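Local coordinates for SusD-like carbohydrate binding protein BF1063 (Bacteroides fragilis NCTC 9343, PDB 3I4G) that probably binds carbohydrate at the outer membrane as a member of the SusD family, consistent with a part in capturing glycans for uptake, at residues L26-L31 / I122-F127; M55-H58 / N62-D65; L204-M209 / P383-A388; T413-R418 / P426-V431. All blocks are in the same frame, centred on the assembly; numbering follows the deposited sequence.

How the contacts relate
From the N terminus, helix 21-33 supplies the first half of contact 1, and its partner comes about ninety residues later on helix 116-139. Contact 2, a short-range closure in which the 3-10 turn 55-58 meets the strand that follows it, falls entirely within that loop, the centres of contacts 1 and 2 lying about 31 Å apart. Contacts 3 and 4 follow in series, without crossing. Contact 3 makes the longest closure, carrying helix 197-211 to the bulged strand 380-386 and so joining the N-terminal helices to the C-terminal half. Contact 4 then pins the loop 426-431 to helix 414-418. Contacts 3 and 4 touch, through Ala388 CB and Val417 CG2 at 4.0 Å.

Contact 1 (L26-L31 / I122-F127); sequences LALTSL and IAEARF
The helical, TPR-like part of the SusD fold brings Leu28 and Leu31 of helix 21-33 against Glu124 and Ala125 of helix 116-139. The two short segments run almost parallel, with 20° between their directions, but their axes come no closer than 10.4 Å, so the side chains must bridge a fairly wide groove. Leu28 does most of this. With CG turned anti to the backbone N (chi1 180°), it extends from its helix and meets the Glu124 side chain at about a right angle. One methyl, Leu28 CD1, rests 4.0 Å from Glu124 CB, while the other, CD2, lies 3.3 Å from Glu124 OE2. A methyl thus packs beside the carboxylate of a buried glutamate. The polar end of that glutamate has its own partners: OE1 accepts a hydrogen bond from Tyr32 and forms a salt bridge with Arg194, which would probably stabilise its negative charge, while OE2 has a long, weak ion pair with Arg120 NE. One turn further along, Leu31 CD1 meets Ala125 CB at 3.8 Å. Phe105 of helix 86-109 packs on both Leu31 and Ala125, adding a third helix to the contact where the pair itself packs only lightly. The result is a near-parallel helix pair with a third helix packed against it, as expected in the all-helical, TPR-like portion of SusD-family proteins.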
# COMPACT_ATOMS: atom_id res chain seq x y z
N LEU A 26 17.89 8.55 -20.00
CA LEU A 26 17.85 7.11 -20.08
C LEU A 26 18.22 6.50 -18.72
O LEU A 26 17.57 5.58 -18.24
CB LEU A 26 18.82 6.65 -21.16
CG LEU A 26 18.95 5.14 -21.37
CD1 LEU A 26 17.63 4.57 -21.86
CD2 LEU A 26 20.07 4.87 -22.35
N ALA A 27 19.27 7.02 -18.10
CA ALA A 27 19.64 6.54 -16.76
C ALA A 27 18.53 6.78 -15.75
O ALA A 27 18.24 5.96 -14.88
CB ALA A 27 20.96 7.18 -16.30
N LEU A 28 17.90 7.95 -15.83
CA LEU A 28 16.79 8.25 -14.93
C LEU A 28 15.61 7.28 -15.09
O LEU A 28 15.01 6.88 -14.11
CB LEU A 28 16.35 9.70 -15.12
CG LEU A 28 15.19 10.17 -14.24
CD1 LEU A 28 15.57 10.07 -12.75
CD2 LEU A 28 14.78 11.59 -14.63
N THR A 29 15.31 6.87 -16.31
CA THR A 29 14.25 5.89 -16.52
C THR A 29 14.57 4.58 -15.76
O THR A 29 13.68 3.96 -15.22
CB THR A 29 14.00 5.57 -18.02
OG1 THR A 29 15.08 4.80 -18.56
CG2 THR A 29 13.80 6.86 -18.82
N SER A 30 15.84 4.20 -15.71
CA SER A 30 16.24 3.02 -14.97
C SER A 30 16.08 3.24 -13.47
O SER A 30 15.66 2.32 -12.77
CB SER A 30 17.67 2.61 -15.29
OG SER A 30 17.88 1.30 -14.79
N LEU A 31 16.36 4.45 -12.98
CA LEU A 31 16.15 4.74 -11.56
C LEU A 31 14.65 4.55 -11.23
O LEU A 31 14.33 4.03 -10.17
CB LEU A 31 16.56 6.14 -11.15
CG LEU A 31 18.04 6.50 -11.36
CD1 LEU A 31 18.35 7.89 -10.82
CD2 LEU A 31 18.94 5.48 -10.71
N ILE A 122 18.14 15.78 -11.01
CA ILE A 122 18.82 15.62 -9.73
C ILE A 122 17.76 15.48 -8.63
O ILE A 122 17.85 14.62 -7.78
CB ILE A 122 19.74 16.80 -9.40
CG1 ILE A 122 20.97 16.74 -10.31
CG2 ILE A 122 20.15 16.78 -7.91
CD1 ILE A 122 21.82 18.00 -10.32
N ALA A 123 16.75 16.36 -8.66
CA ALA A 123 15.66 16.24 -7.68
C ALA A 123 14.93 14.91 -7.78
O ALA A 123 14.55 14.32 -6.74
CB ALA A 123 14.70 17.41 -7.86
N GLU A 124 14.70 14.40 -8.99
CA GLU A 124 14.04 13.11 -9.16
C GLU A 124 14.87 12.00 -8.57
O GLU A 124 14.34 11.13 -7.88
CB GLU A 124 13.75 12.87 -10.62
CG GLU A 124 12.75 13.86 -11.19
CD GLU A 124 12.42 13.60 -12.61
OE1 GLU A 124 11.52 12.78 -12.88
OE2 GLU A 124 13.06 14.22 -13.48
N ALA A 125 16.17 12.00 -8.84
CA ALA A 125 17.05 10.99 -8.28
C ALA A 125 17.09 11.06 -6.77
O ALA A 125 17.10 10.01 -6.09
CB ALA A 125 18.47 11.12 -8.86
N ARG A 126 17.10 12.27 -6.21
CA ARG A 126 17.08 12.40 -4.75
C ARG A 126 15.77 11.91 -4.15
O ARG A 126 15.76 11.27 -3.11
CB ARG A 126 17.38 13.84 -4.32
CG ARG A 126 18.82 14.27 -4.65
CD ARG A 126 19.03 15.72 -4.33
NE ARG A 126 19.18 15.94 -2.91
CZ ARG A 126 19.42 17.13 -2.37
NH1 ARG A 126 19.43 18.22 -3.12
NH2 ARG A 126 19.62 17.25 -1.07
N PHE A 127 14.66 12.22 -4.81
CA PHE A 127 13.37 11.73 -4.35
C PHE A 127 13.36 10.22 -4.33
O PHE A 127 13.00 9.61 -3.33
CB PHE A 127 12.25 12.24 -5.26
CG PHE A 127 10.93 11.52 -5.06
CD1 PHE A 127 10.12 11.83 -3.98
CD2 PHE A 127 10.52 10.54 -5.95
CE1 PHE A 127 8.91 11.17 -3.79
CE2 PHE A 127 9.30 9.90 -5.75
CZ PHE A 127 8.51 10.22 -4.66

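Contact 2 (M55-H58 / N62-D65); sequences MMEH and NAFD
Asp65 OD2 is gripped by two groups: the ring N-H of His58, whose ND1 lies 2.8 Å away, and the guanidinium of Arg67, in a salt bridge. The first is a histidine-carboxylate hydrogen bond, and it ties the 3-10 turn 55-58 to the short strand 63-65. Asp65 OD2 lies near the plane of the imidazole, yet the ring meets that oxygen from above the carboxylate plane, and the two flat groups stand 83° apart. With ND1 donating to Asp65 OD2, the rotation of the ring is probably set. Backbone carbonyls sit over both its faces: Phe64 O is 3.6 Å from His58 CD2 on one side, and Met55 O covers the opposite face.

At the other end of the contact, Glu57 bends at chi2 (80°), which swings its carboxylate toward Asn62. Asn62 ND2 donates to Glu57 OE2 over 2.8 Å at 161°, in the plane of its own amide, but reaches the oxygen from above the carboxylate plane, and Met450 N is a second donor to the same oxygen. Asn62 OD1 in turn accepts from Arg445, so both ends of this amide are engaged. Between the two polar pairs, Ala63 CB packs 3.5 Å from Glu57 O. The carbonyl oxygens of His58 and Ala63, 3.7 Å apart, are held together by a shared donor, Arg503 NH2.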
# COMPACT_ATOMS: atom_id res chain seq x y z
N MSE A 55 0.25 -6.30 -1.91
CA MSE A 55 0.21 -7.52 -1.13
C MSE A 55 0.77 -7.40 0.26
O MSE A 55 0.58 -8.34 1.04
CB MSE A 55 0.86 -8.67 -1.89
CG MSE A 55 0.11 -9.00 -3.17
SE MSE A 55 0.86 -10.50 -4.12
CE MSE A 55 -0.52 -10.77 -5.35
N MSE A 56 1.36 -6.27 0.64
CA MSE A 56 1.65 -6.06 2.04
C MSE A 56 0.37 -6.07 2.85
O MSE A 56 0.42 -6.22 4.06
CB MSE A 56 2.39 -4.74 2.33
CG MSE A 56 3.80 -4.75 1.93
SE MSE A 56 4.80 -3.31 2.77
CE MSE A 56 6.02 -4.29 3.91
N GLU A 57 -0.80 -5.92 2.22
CA GLU A 57 -2.03 -6.01 2.99
C GLU A 57 -2.17 -7.40 3.62
O GLU A 57 -2.85 -7.55 4.64
CB GLU A 57 -3.26 -5.70 2.11
CG GLU A 57 -4.30 -4.90 2.81
CD GLU A 57 -4.03 -3.42 2.89
OE1 GLU A 57 -2.89 -2.97 2.72
OE2 GLU A 57 -4.95 -2.70 3.19
N HIS A 58 -1.53 -8.40 3.04
CA HIS A 58 -1.51 -9.75 3.61
C HIS A 58 -0.83 -9.85 4.96
O HIS A 58 -1.01 -10.85 5.67
CB HIS A 58 -0.80 -10.76 2.68
CG HIS A 58 -1.39 -10.84 1.32
ND1 HIS A 58 -0.82 -11.60 0.32
CD2 HIS A 58 -2.44 -10.20 0.77
CE1 HIS A 58 -1.55 -11.47 -0.78
NE2 HIS A 58 -2.52 -10.61 -0.55
N ASN A 62 -6.25 -6.59 7.52
CA ASN A 62 -7.17 -6.49 6.41
C ASN A 62 -7.25 -7.70 5.51
O ASN A 62 -8.25 -7.85 4.79
CB ASN A 62 -6.80 -5.29 5.50
CG ASN A 62 -7.18 -3.94 6.05
OD1 ASN A 62 -7.90 -3.83 7.04
ND2 ASN A 62 -6.75 -2.89 5.36
N ALA A 63 -6.23 -8.57 5.49
CA ALA A 63 -6.18 -9.57 4.45
C ALA A 63 -5.28 -10.72 4.85
O ALA A 63 -4.68 -10.73 5.91
CB ALA A 63 -5.73 -8.95 3.13
N PHE A 64 -5.23 -11.70 3.96
CA PHE A 64 -4.51 -12.95 4.17
C PHE A 64 -3.89 -13.37 2.85
O PHE A 64 -4.41 -13.09 1.78
CB PHE A 64 -5.49 -13.99 4.67
CG PHE A 64 -4.90 -15.36 4.97
CD1 PHE A 64 -4.15 -15.54 6.11
CD2 PHE A 64 -5.21 -16.47 4.21
CE1 PHE A 64 -3.62 -16.80 6.45
CE2 PHE A 64 -4.71 -17.71 4.55
CZ PHE A 64 -3.91 -17.88 5.67
N ASP A 65 -2.78 -14.08 2.94
CA ASP A 65 -2.08 -14.61 1.77
C ASP A 65 -2.58 -16.02 1.49
O ASP A 65 -2.51 -16.86 2.38
CB ASP A 65 -0.58 -14.62 2.05
CG ASP A 65 0.23 -14.79 0.82
OD1 ASP A 65 0.25 -15.89 0.28
OD2 ASP A 65 0.87 -13.83 0.35

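Contact 3 (L204-M209 / P383-A388); sequences LGRTCM and PVIRYA
Helix 197-211 and the strand 380-386 keep their backbones well apart, the CA atoms of Arg206 and Ile385, the nearest pair across the two segments, being 10.4 Å apart. The strand is distorted here by a classic beta bulge: Val384 and Ile385 both lie opposite Phe253, just before the antiparallel strand 254-257, and the chain turns a corner before entering helix 387-400. The gap is spanned by one long side chain. Arg206 is extended from CG to NE (chi3 172°), so its guanidinium is carried directly to the bulge, while Ile385 comes at it from the opposite direction.

Only the end of the isoleucine does the touching. Ile385 CD1 sits over one face of the guanidinium, 3.8 Å from Arg206 CZ and displaced toward the rim of the group, so the methyl rests off-centre on the charged plane. The charge itself is answered by Glu389, at the start of helix 387-400, which forms a salt bridge with Arg206 NE. Trp456 adds a cation-pi contact to the same guanidinium, as does Phe203 from Arg206's own helix. Through Glu389, Trp456 and Ile385, an arginine of the N-terminal helices, buried in the protein, is thereby anchored to the C-terminal half of the SusD fold. Arg206 NH2 lies 3.6 Å from Val384 O, and a water closes the gap: it accepts from Arg206 NH2 at 3.0 Å and donates to Val384 O at 2.7 Å.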
# COMPACT_ATOMS: atom_id res chain seq x y z
N LEU A 204 7.50 13.49 2.47
CA LEU A 204 7.96 14.30 3.60
C LEU A 204 6.98 14.18 4.75
O LEU A 204 7.37 13.98 5.90
CB LEU A 204 8.09 15.77 3.19
CG LEU A 204 8.44 16.78 4.26
CD1 LEU A 204 9.78 16.41 4.92
CD2 LEU A 204 8.50 18.18 3.67
N GLY A 205 5.69 14.37 4.48
CA GLY A 205 4.68 14.22 5.51
C GLY A 205 4.68 12.86 6.15
O GLY A 205 4.59 12.76 7.39
N ARG A 206 4.78 11.78 5.37
CA ARG A 206 4.84 10.46 5.96
C ARG A 206 6.10 10.30 6.83
O ARG A 206 6.05 9.66 7.90
CB ARG A 206 4.84 9.35 4.90
CG ARG A 206 3.55 9.09 4.15
CD ARG A 206 3.74 7.88 3.27
NE ARG A 206 2.52 7.41 2.62
CZ ARG A 206 2.50 6.31 1.91
NH1 ARG A 206 3.63 5.63 1.70
NH2 ARG A 206 1.37 5.90 1.38
N THR A 207 7.21 10.85 6.38
CA THR A 207 8.46 10.79 7.17
C THR A 207 8.25 11.47 8.51
O THR A 207 8.61 10.94 9.56
CB THR A 207 9.60 11.45 6.40
OG1 THR A 207 9.83 10.72 5.20
CG2 THR A 207 10.91 11.49 7.23
N CYS A 208 7.63 12.64 8.50
CA CYS A 208 7.39 13.35 9.75
C CYS A 208 6.46 12.57 10.69
O CYS A 208 6.63 12.60 11.90
CB CYS A 208 6.81 14.73 9.49
SG CYS A 208 7.87 15.93 8.67
N MSE A 209 5.46 11.88 10.15
CA MSE A 209 4.59 11.09 11.03
C MSE A 209 5.40 9.94 11.66
O MSE A 209 5.15 9.57 12.80
CB MSE A 209 3.34 10.58 10.29
CG MSE A 209 2.39 11.70 9.80
SE MSE A 209 0.61 11.03 9.35
CE MSE A 209 1.13 9.55 8.27
N PRO A 383 -2.07 3.52 -7.61
CA PRO A 383 -1.61 4.70 -6.89
C PRO A 383 -0.73 4.40 -5.68
O PRO A 383 -0.94 3.39 -4.99
CB PRO A 383 -2.92 5.33 -6.41
CG PRO A 383 -3.93 4.87 -7.45
CD PRO A 383 -3.54 3.47 -7.69
N VAL A 384 0.25 5.28 -5.47
CA VAL A 384 1.15 5.24 -4.33
C VAL A 384 0.76 6.34 -3.34
O VAL A 384 0.73 6.13 -2.13
CB VAL A 384 2.60 5.37 -4.80
CG1 VAL A 384 3.52 5.37 -3.61
CG2 VAL A 384 2.97 4.21 -5.73
N ILE A 385 0.48 7.54 -3.84
CA ILE A 385 0.02 8.66 -3.03
C ILE A 385 -1.23 9.24 -3.66
O ILE A 385 -1.22 9.70 -4.80
CB ILE A 385 1.06 9.80 -2.92
CG1 ILE A 385 2.39 9.32 -2.33
CG2 ILE A 385 0.50 11.00 -2.12
CD1 ILE A 385 2.37 8.85 -0.86
N ARG A 386 -2.32 9.19 -2.91
CA ARG A 386 -3.60 9.79 -3.29
C ARG A 386 -3.88 11.01 -2.42
O ARG A 386 -3.56 11.05 -1.22
CB ARG A 386 -4.76 8.77 -3.16
CG ARG A 386 -4.60 7.58 -4.03
CD ARG A 386 -5.87 6.78 -4.24
NE ARG A 386 -6.42 6.05 -3.10
CZ ARG A 386 -7.51 6.40 -2.40
NH1 ARG A 386 -8.11 7.59 -2.51
NH2 ARG A 386 -7.98 5.55 -1.50
N TYR A 387 -4.57 11.98 -3.02
CA TYR A 387 -4.94 13.18 -2.26
C TYR A 387 -5.81 12.83 -1.04
O TYR A 387 -5.76 13.50 -0.03
CB TYR A 387 -5.63 14.21 -3.15
CG TYR A 387 -5.80 15.60 -2.58
CD1 TYR A 387 -4.71 16.31 -2.12
CD2 TYR A 387 -7.05 16.21 -2.54
CE1 TYR A 387 -4.86 17.60 -1.65
CE2 TYR A 387 -7.20 17.49 -2.07
CZ TYR A 387 -6.11 18.16 -1.63
OH TYR A 387 -6.24 19.48 -1.19
N ALA A 388 -6.63 11.77 -1.10
CA ALA A 388 -7.38 11.41 0.09
C ALA A 388 -6.46 11.09 1.27
O ALA A 388 -6.79 11.41 2.41
CB ALA A 388 -8.24 10.22 -0.16
O HOH W 1 1.36 3.86 -0.84

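Contact 4 (T413-R418 / P426-V431); sequences TINAVR and PPVTEV
Arg418 leaves helix 414-418 from CB toward the loop 426-431, and its methylene CD lies 4.0 Å from Val428 CG2. A bend at chi3 (66°) then turns the guanidinium side-on to Pro426. Arg418 NE donates to Pro426 O at 2.8 Å and Arg418 NH2 to the same oxygen at 2.9 Å, so one carbonyl oxygen is held by two N-H groups near the guanidinium plane. The NH2 bond uses a lone pair in the carbonyl plane, whereas NE comes in tilted from it. At the far tip the charge is met by Glu443 at NH1 and Glu292 at NH2, and these two salt bridges are consistent with a fixed guanidinium.

One turn earlier, Asn415 grips the backbone of Val428 with both ends of its amide. Asn415 OD1 accepts from Val428 N at 2.8 Å, and Asn415 ND2 donates to Val428 O at 3.0 Å in a nearly straight bond of 176°. Pro427 CB packs beside the same amide, 3.6 Å from Asn415 ND2, and Asp411 accepts from ND2 as well. Ile414 CD1 adds an apolar contact with Val428 CG2. From Pro426 to Val428 the backbone has polyproline II-like torsions, and the arrangement is a bidentate side-chain amide pairing with an extended backbone, here fastening the loop that connects helices 414-418 and 433-447 of the SusD family fold.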
# COMPACT_ATOMS: atom_id res chain seq x y z
N THR A 413 -11.25 18.05 5.00
CA THR A 413 -10.44 16.86 5.09
C THR A 413 -11.29 15.60 5.07
O THR A 413 -11.63 15.09 4.00
CB THR A 413 -9.51 16.88 6.34
OG1 THR A 413 -10.28 17.02 7.57
CG2 THR A 413 -8.48 18.02 6.27
N ILE A 414 -11.63 15.07 6.23
CA ILE A 414 -12.36 13.83 6.32
C ILE A 414 -13.71 13.86 5.59
O ILE A 414 -14.09 12.86 4.96
CB ILE A 414 -12.53 13.41 7.81
CG1 ILE A 414 -13.14 12.02 7.91
CG2 ILE A 414 -13.34 14.45 8.60
CD1 ILE A 414 -12.81 11.33 9.27
N ASN A 415 -14.41 14.98 5.65
CA ASN A 415 -15.71 15.06 4.99
C ASN A 415 -15.59 15.26 3.47
O ASN A 415 -16.53 14.95 2.72
CB ASN A 415 -16.59 16.11 5.65
CG ASN A 415 -16.90 15.75 7.05
OD1 ASN A 415 -16.86 14.58 7.39
ND2 ASN A 415 -17.20 16.74 7.87
N ALA A 416 -14.45 15.75 2.99
CA ALA A 416 -14.21 15.80 1.55
C ALA A 416 -13.98 14.38 1.03
O ALA A 416 -14.42 14.04 -0.08
CB ALA A 416 -13.03 16.71 1.24
N VAL A 417 -13.33 13.54 1.83
CA VAL A 417 -13.12 12.13 1.48
C VAL A 417 -14.43 11.38 1.56
O VAL A 417 -14.84 10.72 0.60
CB VAL A 417 -12.08 11.50 2.41
CG1 VAL A 417 -11.94 10.01 2.17
CG2 VAL A 417 -10.73 12.19 2.19
N ARG A 418 -15.17 11.56 2.64
CA ARG A 418 -16.46 10.88 2.76
C ARG A 418 -17.53 11.39 1.78
O ARG A 418 -18.43 10.66 1.37
CB ARG A 418 -17.00 11.01 4.18
CG ARG A 418 -16.19 10.20 5.18
CD ARG A 418 -16.58 10.44 6.62
NE ARG A 418 -17.92 9.98 6.94
CZ ARG A 418 -18.25 8.73 7.27
NH1 ARG A 418 -17.36 7.74 7.23
NH2 ARG A 418 -19.52 8.47 7.57
N PRO A 426 -22.15 10.06 5.48
CA PRO A 426 -22.49 11.20 6.33
C PRO A 426 -21.29 11.89 6.95
O PRO A 426 -20.38 11.23 7.44
CB PRO A 426 -23.34 10.58 7.45
CG PRO A 426 -23.76 9.30 7.01
CD PRO A 426 -22.83 8.84 5.93
N PRO A 427 -21.30 13.23 6.98
CA PRO A 427 -20.15 13.94 7.53
C PRO A 427 -19.92 13.74 9.03
O PRO A 427 -20.86 13.49 9.81
CB PRO A 427 -20.48 15.41 7.25
CG PRO A 427 -21.91 15.47 7.00
CD PRO A 427 -22.30 14.16 6.43
N VAL A 428 -18.65 13.79 9.39
CA VAL A 428 -18.16 13.77 10.76
C VAL A 428 -18.26 15.17 11.35
O VAL A 428 -17.96 16.14 10.67
CB VAL A 428 -16.68 13.28 10.80
CG1 VAL A 428 -16.05 13.45 12.18
CG2 VAL A 428 -16.60 11.82 10.35
N THR A 429 -18.65 15.26 12.62
CA THR A 429 -18.73 16.52 13.35
C THR A 429 -17.90 16.50 14.65
O THR A 429 -17.80 17.54 15.33
CB THR A 429 -20.22 16.86 13.70
OG1 THR A 429 -20.78 15.80 14.48
CG2 THR A 429 -21.04 17.01 12.41
N GLU A 430 -17.30 15.35 14.95
CA GLU A 430 -16.54 15.15 16.18
C GLU A 430 -15.30 15.99 16.19
O GLU A 430 -14.48 15.86 15.27
CB GLU A 430 -16.12 13.68 16.33
CG GLU A 430 -15.29 13.43 17.61
CD GLU A 430 -16.12 13.76 18.83
OE1 GLU A 430 -17.11 13.04 19.07
OE2 GLU A 430 -15.79 14.73 19.54
N VAL A 431 -15.12 16.81 17.24
CA VAL A 431 -13.91 17.64 17.32
C VAL A 431 -13.07 17.34 18.60
O VAL A 431 -12.00 17.94 18.74
CB VAL A 431 -14.22 19.15 17.24
CG1 VAL A 431 -14.92 19.48 15.89
CG2 VAL A 431 -15.04 19.61 18.46